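Local atomic coordinates of aminopeptidase YwaD (PDB entry 6HC6), a protein that catalyses the zinc-dependent hydrolysis of peptides, releasing a range of amino acids one at a time from the N-terminus. Residues 54-59 against 71-75; 270-274 against 287-291; 134-140 against 160-165. All blocks are in the same frame, centred on the assembly; numbering follows the deposited sequence.

Interaction 1 (54-59 against 71-75); sequences QLSEAI and KSALL
Leu55 and Leu75 meet methyl to methyl where two helices pack, with the CD2 atoms of Leu55 and Leu75 3.8 Å apart. The same CD2 of Leu55 also rests 3.8 Å from CB of Ser72. Ile59 closes the tight part one turn further on. Its CD1 comes to 3.5 Å from OG of Ser72 and its CG2 lies beside the same oxygen. This hydroxyl does not depend on the isoleucine for a polar partner, because it is hydrogen-bonded to the carbonyl of Ala68 in its own helix. Leu75 has CG anti to the backbone N (chi1 164°), which sends its two methyls across to the other helix. CD2 goes inward to Leu55, and CD1 goes outward to Gln54.

The outer side is looser. The amide of Gln54 lies across Leu75, its OE1 3.8 Å from CD1 of Leu75. Lys71 reaches over Ile59 with a bent chain, and its NZ stays 4.1 Å from CG1 of Ile59. Lys71 is exposed to solvent, and this is van der Waals contact only.

The short helical segments run at 131° to each other, with their axes 10.8 Å apart. They belong to helices 45-59 and 67-82. Behind them, Leu55 touches Thr267 of helix 260-277, and Ala73 rests on Gln228 and Ile230 of strand 226-234.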
ATOM      1  N   GLN A  54     -16.137  -9.147  -2.034  1.00 23.16           N
ATOM      2  CA  GLN A  54     -15.833  -9.918  -0.836  1.00 30.03           C
ATOM      3  C   GLN A  54     -14.851  -9.176   0.060  1.00 27.72           C
ATOM      4  O   GLN A  54     -15.019  -9.136   1.286  1.00 28.76           O
ATOM      5  CB  GLN A  54     -15.267 -11.278  -1.226  1.00 31.36           C
ATOM      6  CG  GLN A  54     -16.253 -12.193  -1.915  1.00 35.83           C
ATOM      7  CD  GLN A  54     -15.663 -13.576  -2.158  1.00 43.45           C
ATOM      8  OE1 GLN A  54     -14.660 -13.722  -2.855  1.00 47.82           O
ATOM      9  NE2 GLN A  54     -16.281 -14.595  -1.575  1.00 53.34           N
ATOM     10  N   LEU A  55     -13.816  -8.580  -0.532  1.00 21.68           N
ATOM     11  CA  LEU A  55     -12.780  -7.944   0.272  1.00 19.83           C
ATOM     12  C   LEU A  55     -13.222  -6.592   0.809  1.00 21.16           C
ATOM     13  O   LEU A  55     -12.975  -6.281   1.976  1.00 24.03           O
ATOM     14  CB  LEU A  55     -11.498  -7.783  -0.541  1.00 16.86           C
ATOM     15  CG  LEU A  55     -10.745  -9.052  -0.934  1.00 18.34           C
ATOM     16  CD1 LEU A  55      -9.733  -8.761  -2.021  1.00 18.68           C
ATOM     17  CD2 LEU A  55     -10.069  -9.703   0.281  1.00 25.01           C
ATOM     18  N   SER A  56     -13.853  -5.760  -0.026  1.00 21.22           N
ATOM     19  CA  SER A  56     -14.104  -4.377   0.353  1.00 23.28           C
ATOM     20  C   SER A  56     -15.500  -4.135   0.900  1.00 25.95           C
ATOM     21  O   SER A  56     -15.706  -3.123   1.581  1.00 24.20           O
ATOM     22  CB  SER A  56     -13.876  -3.445  -0.842  1.00 23.36           C
ATOM     23  OG  SER A  56     -14.890  -3.628  -1.807  1.00 27.80           O
ATOM     24  N   GLU A  57     -16.459  -5.016   0.608  1.00 22.13           N
ATOM     25  CA  GLU A  57     -17.819  -4.905   1.125  1.00 24.65           C
ATOM     26  C   GLU A  57     -18.119  -5.909   2.226  1.00 30.77           C
ATOM     27  O   GLU A  57     -18.566  -5.528   3.316  1.00 32.72           O
ATOM     28  CB  GLU A  57     -18.832  -5.087  -0.010  1.00 37.13           C
ATOM     29  CG  GLU A  57     -18.711  -4.102  -1.151  1.00 34.14           C
ATOM     30  CD  GLU A  57     -19.935  -4.140  -2.041  1.00 46.47           C
ATOM     31  OE1 GLU A  57     -20.712  -3.163  -2.025  1.00 51.13           O
ATOM     32  OE2 GLU A  57     -20.123  -5.157  -2.748  1.00 44.81           O
ATOM     33  N   ALA A  58     -17.913  -7.200   1.961  1.00 28.07           N
ATOM     34  CA  ALA A  58     -18.209  -8.199   2.981  1.00 38.75           C
ATOM     35  C   ALA A  58     -17.243  -8.096   4.152  1.00 35.92           C
ATOM     36  O   ALA A  58     -17.630  -8.338   5.301  1.00 38.55           O
ATOM     37  CB  ALA A  58     -18.175  -9.604   2.377  1.00 37.51           C
ATOM     38  N   ILE A  59     -15.998  -7.714   3.889  1.00 30.74           N
ATOM     39  CA  ILE A  59     -15.014  -7.565   4.949  1.00 31.77           C
ATOM     40  C   ILE A  59     -14.835  -6.089   5.282  1.00 26.69           C
ATOM     41  O   ILE A  59     -15.030  -5.680   6.430  1.00 34.08           O
ATOM     42  CB  ILE A  59     -13.688  -8.237   4.544  1.00 27.02           C
ATOM     43  CG1 ILE A  59     -13.914  -9.750   4.448  1.00 29.15           C
ATOM     44  CG2 ILE A  59     -12.594  -7.906   5.540  1.00 25.15           C
ATOM     45  CD1 ILE A  59     -12.707 -10.530   3.978  1.00 31.60           C
ATOM     46  N   LYS A  71      -8.952 -12.193   8.255  1.00 26.12           N
ATOM     47  CA  LYS A  71     -10.088 -12.786   7.553  1.00 25.06           C
ATOM     48  C   LYS A  71      -9.848 -12.794   6.049  1.00 25.61           C
ATOM     49  O   LYS A  71     -10.145 -13.782   5.364  1.00 26.09           O
ATOM     50  CB  LYS A  71     -11.363 -12.006   7.886  1.00 31.69           C
ATOM     51  CG  LYS A  71     -12.661 -12.721   7.587  1.00 42.84           C
ATOM     52  CD  LYS A  71     -13.735 -12.299   8.580  1.00 50.59           C
ATOM     53  CE  LYS A  71     -15.075 -12.951   8.274  1.00 56.63           C
ATOM     54  NZ  LYS A  71     -15.776 -12.254   7.156  1.00 56.48           N
ATOM     55  N   SER A  72      -9.295 -11.696   5.523  1.00 24.32           N
ATOM     56  CA  SER A  72      -9.002 -11.617   4.097  1.00 21.43           C
ATOM     57  C   SER A  72      -7.960 -12.643   3.685  1.00 23.56           C
ATOM     58  O   SER A  72      -8.057 -13.235   2.603  1.00 22.78           O
ATOM     59  CB  SER A  72      -8.514 -10.211   3.737  1.00 18.76           C
ATOM     60  OG  SER A  72      -9.461  -9.249   4.119  1.00 24.84           O
ATOM     61  N   ALA A  73      -6.956 -12.868   4.537  1.00 23.05           N
ATOM     62  CA  ALA A  73      -5.942 -13.872   4.226  1.00 20.21           C
ATOM     63  C   ALA A  73      -6.559 -15.257   4.120  1.00 23.30           C
ATOM     64  O   ALA A  73      -6.209 -16.033   3.223  1.00 24.53           O
ATOM     65  CB  ALA A  73      -4.836 -13.854   5.284  1.00 24.93           C
ATOM     66  N   LEU A  74      -7.478 -15.585   5.031  1.00 26.77           N
ATOM     67  CA  LEU A  74      -8.188 -16.858   4.947  1.00 28.17           C
ATOM     68  C   LEU A  74      -8.957 -16.970   3.638  1.00 23.62           C
ATOM     69  O   LEU A  74      -8.995 -18.037   3.017  1.00 25.99           O
ATOM     70  CB  LEU A  74      -9.147 -17.000   6.129  1.00 27.38           C
ATOM     71  CG  LEU A  74      -8.564 -17.039   7.543  1.00 30.64           C
ATOM     72  CD1 LEU A  74      -9.673 -17.309   8.575  1.00 32.46           C
ATOM     73  CD2 LEU A  74      -7.486 -18.104   7.636  1.00 33.74           C
ATOM     74  N   LEU A  75      -9.604 -15.884   3.218  1.00 27.11           N
ATOM     75  CA  LEU A  75     -10.371 -15.923   1.979  1.00 26.27           C
ATOM     76  C   LEU A  75      -9.460 -16.123   0.776  1.00 25.02           C
ATOM     77  O   LEU A  75      -9.773 -16.912  -0.127  1.00 27.79           O
ATOM     78  CB  LEU A  75     -11.179 -14.639   1.834  1.00 28.77           C
ATOM     79  CG  LEU A  75     -11.729 -14.331   0.444  1.00 39.00           C
ATOM     80  CD1 LEU A  75     -12.876 -15.275   0.110  1.00 42.73           C
ATOM     81  CD2 LEU A  75     -12.192 -12.887   0.409  1.00 36.31           C
TER

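Interaction 2 (270-274 against 287-291); sequences MLEMA and RFIAF
The Phe288 ring carries the methyl of Ala274 on one face, with CB of Ala274 3.6 Å from the ring centroid and only 7° off the ring normal. This is a CH-pi contact over the middle of the ring. It packs the helix of a beta-alpha-beta unit of the M28 peptidase domain on the last strand of that unit, which is made of strand 244-250, helix 260-277 and strand 285-291. CA of Ala274 lies over the same face, 3.6 Å from CE2 of Phe288. The carbonyl O of Met270 and the carbonyl carbon of Met273 approach the ring obliquely. The sulfur of Met270 is also oblique, 5.5 Å from the ring centroid, in a Met-aromatic contact.

The two short segments run nearly antiparallel, at 160°, with their axes 9.1 Å apart. All the touching residues are buried. Phe288 has CG anti to its carbonyl carbon (chi1 -59°), which carries the ring toward the helix at Ala274. The Phe288 side chain also touches Val247 of strand 244-250. A serine in place of Phe288 would probably leave the methyl of Ala274 without its aromatic face and open a gap between helix and sheet. Met273 adds little to this contact and turns to helix 412-430, where it meets Val422, Thr423 and Val426.

The side chain of Ala290 is about 7 Å from that of His250, a zinc ligand, but is not itself a ligand. Met270 reaches along the strand to Ala290. Its chain bends at chi2 and chi3, bringing SD to 3.8 Å from CB of Phe288. The terminal CE of Met270 comes to 3.9 Å from CB of Ala290. The same CE lies 3.6 Å from the carbonyl O of Ile289.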
ATOM      1  N   MET A 270      -4.978 -10.465  -9.738  1.00 18.46           N
ATOM      2  CA  MET A 270      -3.995 -11.518  -9.518  1.00 18.67           C
ATOM      3  C   MET A 270      -4.677 -12.881  -9.383  1.00 21.12           C
ATOM      4  O   MET A 270      -4.229 -13.870  -9.977  1.00 22.44           O
ATOM      5  CB  MET A 270      -3.173 -11.182  -8.273  1.00 20.18           C
ATOM      6  CG  MET A 270      -2.132 -12.249  -7.904  1.00 22.19           C
ATOM      7  SD  MET A 270      -2.816 -13.485  -6.783  1.00 24.65           S
ATOM      8  CE  MET A 270      -2.928 -12.551  -5.245  1.00 20.07           C
ATOM      9  N   LEU A 271      -5.766 -12.955  -8.618  1.00 22.43           N
ATOM     10  CA  LEU A 271      -6.416 -14.250  -8.406  1.00 19.28           C
ATOM     11  C   LEU A 271      -7.085 -14.749  -9.678  1.00 22.60           C
ATOM     12  O   LEU A 271      -7.044 -15.946  -9.981  1.00 22.98           O
ATOM     13  CB  LEU A 271      -7.432 -14.147  -7.266  1.00 18.69           C
ATOM     14  CG  LEU A 271      -6.781 -14.050  -5.899  1.00 20.51           C
ATOM     15  CD1 LEU A 271      -7.819 -13.681  -4.839  1.00 18.99           C
ATOM     16  CD2 LEU A 271      -6.102 -15.389  -5.547  1.00 24.03           C
ATOM     17  N   GLU A 272      -7.708 -13.848 -10.439  1.00 22.35           N
ATOM     18  CA  GLU A 272      -8.323 -14.283 -11.688  1.00 22.87           C
ATOM     19  C   GLU A 272      -7.268 -14.679 -12.710  1.00 26.10           C
ATOM     20  O   GLU A 272      -7.479 -15.617 -13.492  1.00 27.17           O
ATOM     21  CB  GLU A 272      -9.234 -13.187 -12.241  1.00 24.58           C
ATOM     22  CG  GLU A 272      -9.793 -13.480 -13.622  1.00 23.32           C
ATOM     23  CD  GLU A 272     -10.774 -14.651 -13.656  1.00 24.86           C
ATOM     24  OE1 GLU A 272     -11.052 -15.273 -12.603  1.00 28.57           O
ATOM     25  OE2 GLU A 272     -11.262 -14.956 -14.753  1.00 28.43           O
ATOM     26  N   MET A 273      -6.115 -14.007 -12.712  1.00 21.75           N
ATOM     27  CA  MET A 273      -5.051 -14.458 -13.601  1.00 24.86           C
ATOM     28  C   MET A 273      -4.586 -15.855 -13.215  1.00 23.67           C
ATOM     29  O   MET A 273      -4.327 -16.695 -14.086  1.00 23.96           O
ATOM     30  CB  MET A 273      -3.875 -13.482 -13.585  1.00 27.83           C
ATOM     31  CG  MET A 273      -2.812 -13.826 -14.628  1.00 31.90           C
ATOM     32  SD  MET A 273      -1.256 -12.975 -14.296  1.00 32.84           S
ATOM     33  CE  MET A 273      -1.885 -11.321 -13.857  1.00 23.71           C
ATOM     34  N   ALA A 274      -4.484 -16.125 -11.910  1.00 21.60           N
ATOM     35  CA  ALA A 274      -4.131 -17.472 -11.465  1.00 24.30           C
ATOM     36  C   ALA A 274      -5.148 -18.499 -11.949  1.00 23.65           C
ATOM     37  O   ALA A 274      -4.782 -19.618 -12.330  1.00 26.34           O
ATOM     38  CB  ALA A 274      -4.018 -17.501  -9.945  1.00 25.74           C
ATOM     39  N   ARG A 287       4.663 -17.969  -8.841  1.00 20.89           N
ATOM     40  CA  ARG A 287       4.236 -17.723  -7.472  1.00 25.21           C
ATOM     41  C   ARG A 287       3.257 -16.560  -7.484  1.00 25.73           C
ATOM     42  O   ARG A 287       3.625 -15.429  -7.826  1.00 21.85           O
ATOM     43  CB  ARG A 287       5.438 -17.433  -6.580  1.00 22.07           C
ATOM     44  CG  ARG A 287       6.468 -18.540  -6.637  1.00 20.93           C
ATOM     45  CD  ARG A 287       7.530 -18.357  -5.581  1.00 19.75           C
ATOM     46  NE  ARG A 287       8.502 -19.447  -5.632  1.00 24.15           N
ATOM     47  CZ  ARG A 287       9.627 -19.482  -4.927  1.00 27.10           C
ATOM     48  NH1 ARG A 287       9.931 -18.481  -4.109  1.00 25.12           N
ATOM     49  NH2 ARG A 287      10.449 -20.515  -5.038  1.00 28.65           N
ATOM     50  N   PHE A 288       2.009 -16.839  -7.127  1.00 21.31           N
ATOM     51  CA  PHE A 288       1.011 -15.790  -6.958  1.00 17.84           C
ATOM     52  C   PHE A 288       1.000 -15.392  -5.493  1.00 18.72           C
ATOM     53  O   PHE A 288       0.820 -16.241  -4.613  1.00 20.72           O
ATOM     54  CB  PHE A 288      -0.370 -16.261  -7.396  1.00 19.17           C
ATOM     55  CG  PHE A 288      -0.430 -16.702  -8.819  1.00 19.34           C
ATOM     56  CD1 PHE A 288      -0.157 -18.020  -9.161  1.00 23.21           C
ATOM     57  CD2 PHE A 288      -0.727 -15.797  -9.827  1.00 19.83           C
ATOM     58  CE1 PHE A 288      -0.208 -18.441 -10.483  1.00 24.33           C
ATOM     59  CE2 PHE A 288      -0.770 -16.216 -11.157  1.00 20.54           C
ATOM     60  CZ  PHE A 288      -0.515 -17.539 -11.478  1.00 25.08           C
ATOM     61  N   ILE A 289       1.229 -14.118  -5.213  1.00 16.69           N
ATOM     62  CA  ILE A 289       1.373 -13.712  -3.825  1.00 15.48           C
ATOM     63  C   ILE A 289       0.428 -12.566  -3.526  1.00 17.85           C
ATOM     64  O   ILE A 289       0.408 -11.560  -4.249  1.00 19.66           O
ATOM     65  CB  ILE A 289       2.813 -13.307  -3.482  1.00 16.14           C
ATOM     66  CG1 ILE A 289       3.778 -14.359  -4.018  1.00 22.19           C
ATOM     67  CG2 ILE A 289       2.906 -13.129  -1.981  1.00 19.66           C
ATOM     68  CD1 ILE A 289       5.199 -14.145  -3.586  1.00 24.18           C
ATOM     69  N   ALA A 290      -0.324 -12.713  -2.443  1.00 17.09           N
ATOM     70  CA  ALA A 290      -1.055 -11.625  -1.814  1.00 15.65           C
ATOM     71  C   ALA A 290      -0.225 -11.150  -0.621  1.00 16.83           C
ATOM     72  O   ALA A 290      -0.044 -11.894   0.352  1.00 20.24           O
ATOM     73  CB  ALA A 290      -2.451 -12.091  -1.390  1.00 22.62           C
ATOM     74  N   PHE A 291       0.298  -9.920  -0.705  1.00 15.13           N
ATOM     75  CA  PHE A 291       1.178  -9.375   0.319  1.00 16.48           C
ATOM     76  C   PHE A 291       0.369  -8.668   1.393  1.00 16.85           C
ATOM     77  O   PHE A 291      -0.477  -7.835   1.080  1.00 17.48           O
ATOM     78  CB  PHE A 291       2.165  -8.375  -0.283  1.00 16.05           C
ATOM     79  CG  PHE A 291       3.276  -9.011  -1.066  1.00 16.73           C
ATOM     80  CD1 PHE A 291       4.114  -9.949  -0.479  1.00 19.06           C
ATOM     81  CD2 PHE A 291       3.495  -8.642  -2.381  1.00 16.24           C
ATOM     82  CE1 PHE A 291       5.136 -10.540  -1.220  1.00 17.10           C
ATOM     83  CE2 PHE A 291       4.519  -9.214  -3.112  1.00 17.12           C
ATOM     84  CZ  PHE A 291       5.338 -10.164  -2.530  1.00 18.84           C
TER

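Interaction 3 (134-140 against 160-165); sequences LGYQKDF and EKAKNA
Two side chains of helix 160-165 bond to consecutive backbone carbonyls of the facing loop. Asn164 ND2 donates to Gly135 O at 2.7 Å. This bond is nearly straight, at 171° at the hydrogen, and lies in the planes of both the carbonyl and the amide. Lys161, bent only at chi4 (-74°), turns NZ onto Leu134 O, also at 2.7 Å, tilted 19° from the carbonyl plane. The same ammonium group bonds the carbonyls of Ser152 and Gly154, and three oxygens thus grip one buried lysine end.

Within the loop, Asp139 OD2 accepts from Tyr136 N at 3.0 Å, and OD1 forms a salt bridge with Lys138.

The apolar contacts centre on Phe140. CA of Ala165 lies over one face of its ring in a CH-pi contact, and CB of Ala165 is 3.6 Å from CZ of Phe140. CB of Asn164 packs at CE2 of Phe140. Gly135 sits close to the lysine chain, where a side chain of its own would press on CG of Lys161.

The loop follows strand 125-131, and Phe140 also touches Ala149 and Ile151 of strand 148-152. The arrangement joins a strand-connecting loop to a helix of the PA domain, away from the zinc site.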
ATOM      1  N   LEU A 134       4.911  25.428   9.973  1.00 29.07           N
ATOM      2  CA  LEU A 134       5.227  24.248   9.175  1.00 28.74           C
ATOM      3  C   LEU A 134       6.239  23.317   9.838  1.00 34.35           C
ATOM      4  O   LEU A 134       6.490  22.228   9.316  1.00 32.85           O
ATOM      5  CB  LEU A 134       5.753  24.669   7.797  1.00 32.77           C
ATOM      6  CG  LEU A 134       4.724  25.423   6.956  1.00 40.30           C
ATOM      7  CD1 LEU A 134       5.368  26.028   5.717  1.00 45.37           C
ATOM      8  CD2 LEU A 134       3.589  24.470   6.575  1.00 38.13           C
ATOM      9  N   GLY A 135       6.828  23.705  10.965  1.00 33.42           N
ATOM     10  CA  GLY A 135       7.683  22.793  11.694  1.00 33.53           C
ATOM     11  C   GLY A 135       9.152  22.834  11.339  1.00 36.02           C
ATOM     12  O   GLY A 135       9.872  21.878  11.650  1.00 33.89           O
ATOM     13  N   TYR A 136       9.622  23.898  10.689  1.00 34.90           N
ATOM     14  CA  TYR A 136      11.055  24.080  10.526  1.00 38.67           C
ATOM     15  C   TYR A 136      11.714  24.257  11.893  1.00 40.07           C
ATOM     16  O   TYR A 136      11.065  24.595  12.883  1.00 38.61           O
ATOM     17  CB  TYR A 136      11.358  25.300   9.651  1.00 43.06           C
ATOM     18  CG  TYR A 136      10.984  25.153   8.195  1.00 45.44           C
ATOM     19  CD1 TYR A 136      11.824  24.498   7.312  1.00 46.42           C
ATOM     20  CD2 TYR A 136       9.803  25.688   7.696  1.00 40.00           C
ATOM     21  CE1 TYR A 136      11.494  24.366   5.976  1.00 49.88           C
ATOM     22  CE2 TYR A 136       9.469  25.563   6.354  1.00 41.54           C
ATOM     23  CZ  TYR A 136      10.320  24.904   5.502  1.00 47.39           C
ATOM     24  OH  TYR A 136      10.002  24.770   4.172  1.00 47.91           O
ATOM     25  N   GLN A 137      13.030  24.030  11.939  1.00 44.46           N
ATOM     26  CA  GLN A 137      13.762  24.261  13.182  1.00 41.46           C
ATOM     27  C   GLN A 137      13.548  25.675  13.699  1.00 43.14           C
ATOM     28  O   GLN A 137      13.374  25.883  14.906  1.00 40.71           O
ATOM     29  CB  GLN A 137      15.255  23.988  12.978  1.00 48.18           C
ATOM     30  CG  GLN A 137      15.561  22.525  12.731  1.00 46.88           C
ATOM     31  CD  GLN A 137      17.029  22.269  12.453  1.00 62.86           C
ATOM     32  OE1 GLN A 137      17.861  22.341  13.354  1.00 67.79           O
ATOM     33  NE2 GLN A 137      17.351  21.961  11.201  1.00 68.99           N
ATOM     34  N   LYS A 138      13.550  26.664  12.799  1.00 42.55           N
ATOM     35  CA  LYS A 138      13.369  28.053  13.212  1.00 46.91           C
ATOM     36  C   LYS A 138      12.013  28.296  13.859  1.00 42.18           C
ATOM     37  O   LYS A 138      11.853  29.285  14.584  1.00 43.14           O
ATOM     38  CB  LYS A 138      13.532  28.990  12.009  1.00 61.58           C
ATOM     39  CG  LYS A 138      12.326  28.959  11.070  1.00 69.54           C
ATOM     40  CD  LYS A 138      12.622  29.498   9.675  1.00 73.74           C
ATOM     41  CE  LYS A 138      11.425  29.262   8.756  1.00 71.41           C
ATOM     42  NZ  LYS A 138      10.129  29.661   9.410  1.00 65.91           N
ATOM     43  N   ASP A 139      11.034  27.421  13.624  1.00 43.45           N
ATOM     44  CA  ASP A 139       9.682  27.617  14.140  1.00 42.21           C
ATOM     45  C   ASP A 139       9.523  27.206  15.597  1.00 44.37           C
ATOM     46  O   ASP A 139       8.441  27.406  16.168  1.00 40.67           O
ATOM     47  CB  ASP A 139       8.685  26.832  13.288  1.00 38.42           C
ATOM     48  CG  ASP A 139       8.605  27.346  11.862  1.00 40.15           C
ATOM     49  OD1 ASP A 139       8.810  28.556  11.642  1.00 44.45           O
ATOM     50  OD2 ASP A 139       8.321  26.542  10.960  1.00 39.25           O
ATOM     51  N   PHE A 140      10.556  26.639  16.211  1.00 37.08           N
ATOM     52  CA  PHE A 140      10.476  26.149  17.585  1.00 33.70           C
ATOM     53  C   PHE A 140      11.329  27.048  18.468  1.00 40.22           C
ATOM     54  O   PHE A 140      12.558  26.956  18.447  1.00 43.10           O
ATOM     55  CB  PHE A 140      10.926  24.698  17.672  1.00 33.63           C
ATOM     56  CG  PHE A 140      10.004  23.740  16.979  1.00 34.34           C
ATOM     57  CD1 PHE A 140       8.843  23.309  17.593  1.00 34.40           C
ATOM     58  CD2 PHE A 140      10.284  23.289  15.702  1.00 34.01           C
ATOM     59  CE1 PHE A 140       7.986  22.435  16.954  1.00 34.84           C
ATOM     60  CE2 PHE A 140       9.426  22.417  15.057  1.00 32.69           C
ATOM     61  CZ  PHE A 140       8.276  21.990  15.688  1.00 32.10           C
ATOM     62  N   GLU A 160      10.291  14.877   9.396  1.00 25.89           N
ATOM     63  CA  GLU A 160      11.092  16.073   9.668  1.00 28.52           C
ATOM     64  C   GLU A 160      10.381  16.989  10.655  1.00 35.46           C
ATOM     65  O   GLU A 160      11.007  17.541  11.568  1.00 32.66           O
ATOM     66  CB  GLU A 160      11.390  16.822   8.370  1.00 37.45           C
ATOM     67  CG  GLU A 160      12.694  16.395   7.686  1.00 55.11           C
ATOM     68  CD  GLU A 160      12.651  16.520   6.164  1.00 66.32           C
ATOM     69  OE1 GLU A 160      13.435  15.819   5.484  1.00 69.13           O
ATOM     70  OE2 GLU A 160      11.837  17.316   5.648  1.00 62.04           O
ATOM     71  N   LYS A 161       9.069  17.162  10.483  1.00 30.57           N
ATOM     72  CA  LYS A 161       8.304  17.974  11.421  1.00 28.98           C
ATOM     73  C   LYS A 161       8.356  17.376  12.819  1.00 27.68           C
ATOM     74  O   LYS A 161       8.640  18.078  13.797  1.00 35.20           O
ATOM     75  CB  LYS A 161       6.852  18.101  10.948  1.00 31.02           C
ATOM     76  CG  LYS A 161       6.686  18.768   9.583  1.00 30.44           C
ATOM     77  CD  LYS A 161       5.262  18.585   9.080  1.00 28.19           C
ATOM     78  CE  LYS A 161       5.085  19.186   7.685  1.00 27.82           C
ATOM     79  NZ  LYS A 161       5.050  20.674   7.695  1.00 30.87           N
ATOM     80  N   ALA A 162       8.086  16.069  12.932  1.00 28.67           N
ATOM     81  CA  ALA A 162       8.058  15.433  14.246  1.00 32.27           C
ATOM     82  C   ALA A 162       9.432  15.438  14.892  1.00 33.22           C
ATOM     83  O   ALA A 162       9.552  15.635  16.106  1.00 31.39           O
ATOM     84  CB  ALA A 162       7.533  14.004  14.139  1.00 25.86           C
ATOM     85  N   LYS A 163      10.480  15.212  14.095  1.00 31.71           N
ATOM     86  CA  LYS A 163      11.835  15.217  14.633  1.00 32.19           C
ATOM     87  C   LYS A 163      12.228  16.608  15.120  1.00 33.39           C
ATOM     88  O   LYS A 163      12.857  16.747  16.177  1.00 34.51           O
ATOM     89  CB  LYS A 163      12.803  14.706  13.564  1.00 36.69           C
ATOM     90  CG  LYS A 163      14.260  14.910  13.871  1.00 50.49           C
ATOM     91  CD  LYS A 163      15.122  14.545  12.660  1.00 67.62           C
ATOM     92  CE  LYS A 163      14.753  15.380  11.440  1.00 73.96           C
ATOM     93  NZ  LYS A 163      15.941  15.668  10.592  1.00 81.43           N
ATOM     94  N   ASN A 164      11.865  17.653  14.370  1.00 34.96           N
ATOM     95  CA  ASN A 164      12.157  19.010  14.826  1.00 31.96           C
ATOM     96  C   ASN A 164      11.419  19.317  16.122  1.00 34.55           C
ATOM     97  O   ASN A 164      11.981  19.929  17.039  1.00 35.24           O
ATOM     98  CB  ASN A 164      11.777  20.032  13.756  1.00 33.59           C
ATOM     99  CG  ASN A 164      12.703  19.997  12.563  1.00 41.32           C
ATOM    100  OD1 ASN A 164      13.806  19.451  12.634  1.00 40.54           O
ATOM    101  ND2 ASN A 164      12.264  20.592  11.459  1.00 38.63           N
ATOM    102  N   ALA A 165      10.160  18.896  16.221  1.00 32.33           N
ATOM    103  CA  ALA A 165       9.408  19.146  17.445  1.00 33.06           C
ATOM    104  C   ALA A 165      10.022  18.406  18.629  1.00 30.00           C
ATOM    105  O   ALA A 165      10.150  18.966  19.722  1.00 33.25           O
ATOM    106  CB  ALA A 165       7.942  18.749  17.249  1.00 26.52           C
TER

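Interactions 1 and 2 belong to the zinc-binding part of the chain, their centres 15 Å apart. Interaction 3 lies in the PA domain, on the opposite side of the chain's centre. Interaction 2 is wholly buried and apolar, as suits a helix against the central sheet. Interaction 1 is also mainly apolar, but it has a solvent-facing rim. Helix 260-277 links these two: it supplies one side of interaction 2 and touches Leu55 of interaction 1. Interaction 3 is only partly buried, and here side-chain bonds to loop carbonyls join the aromatic packing. It shares no helix or strand with the other two.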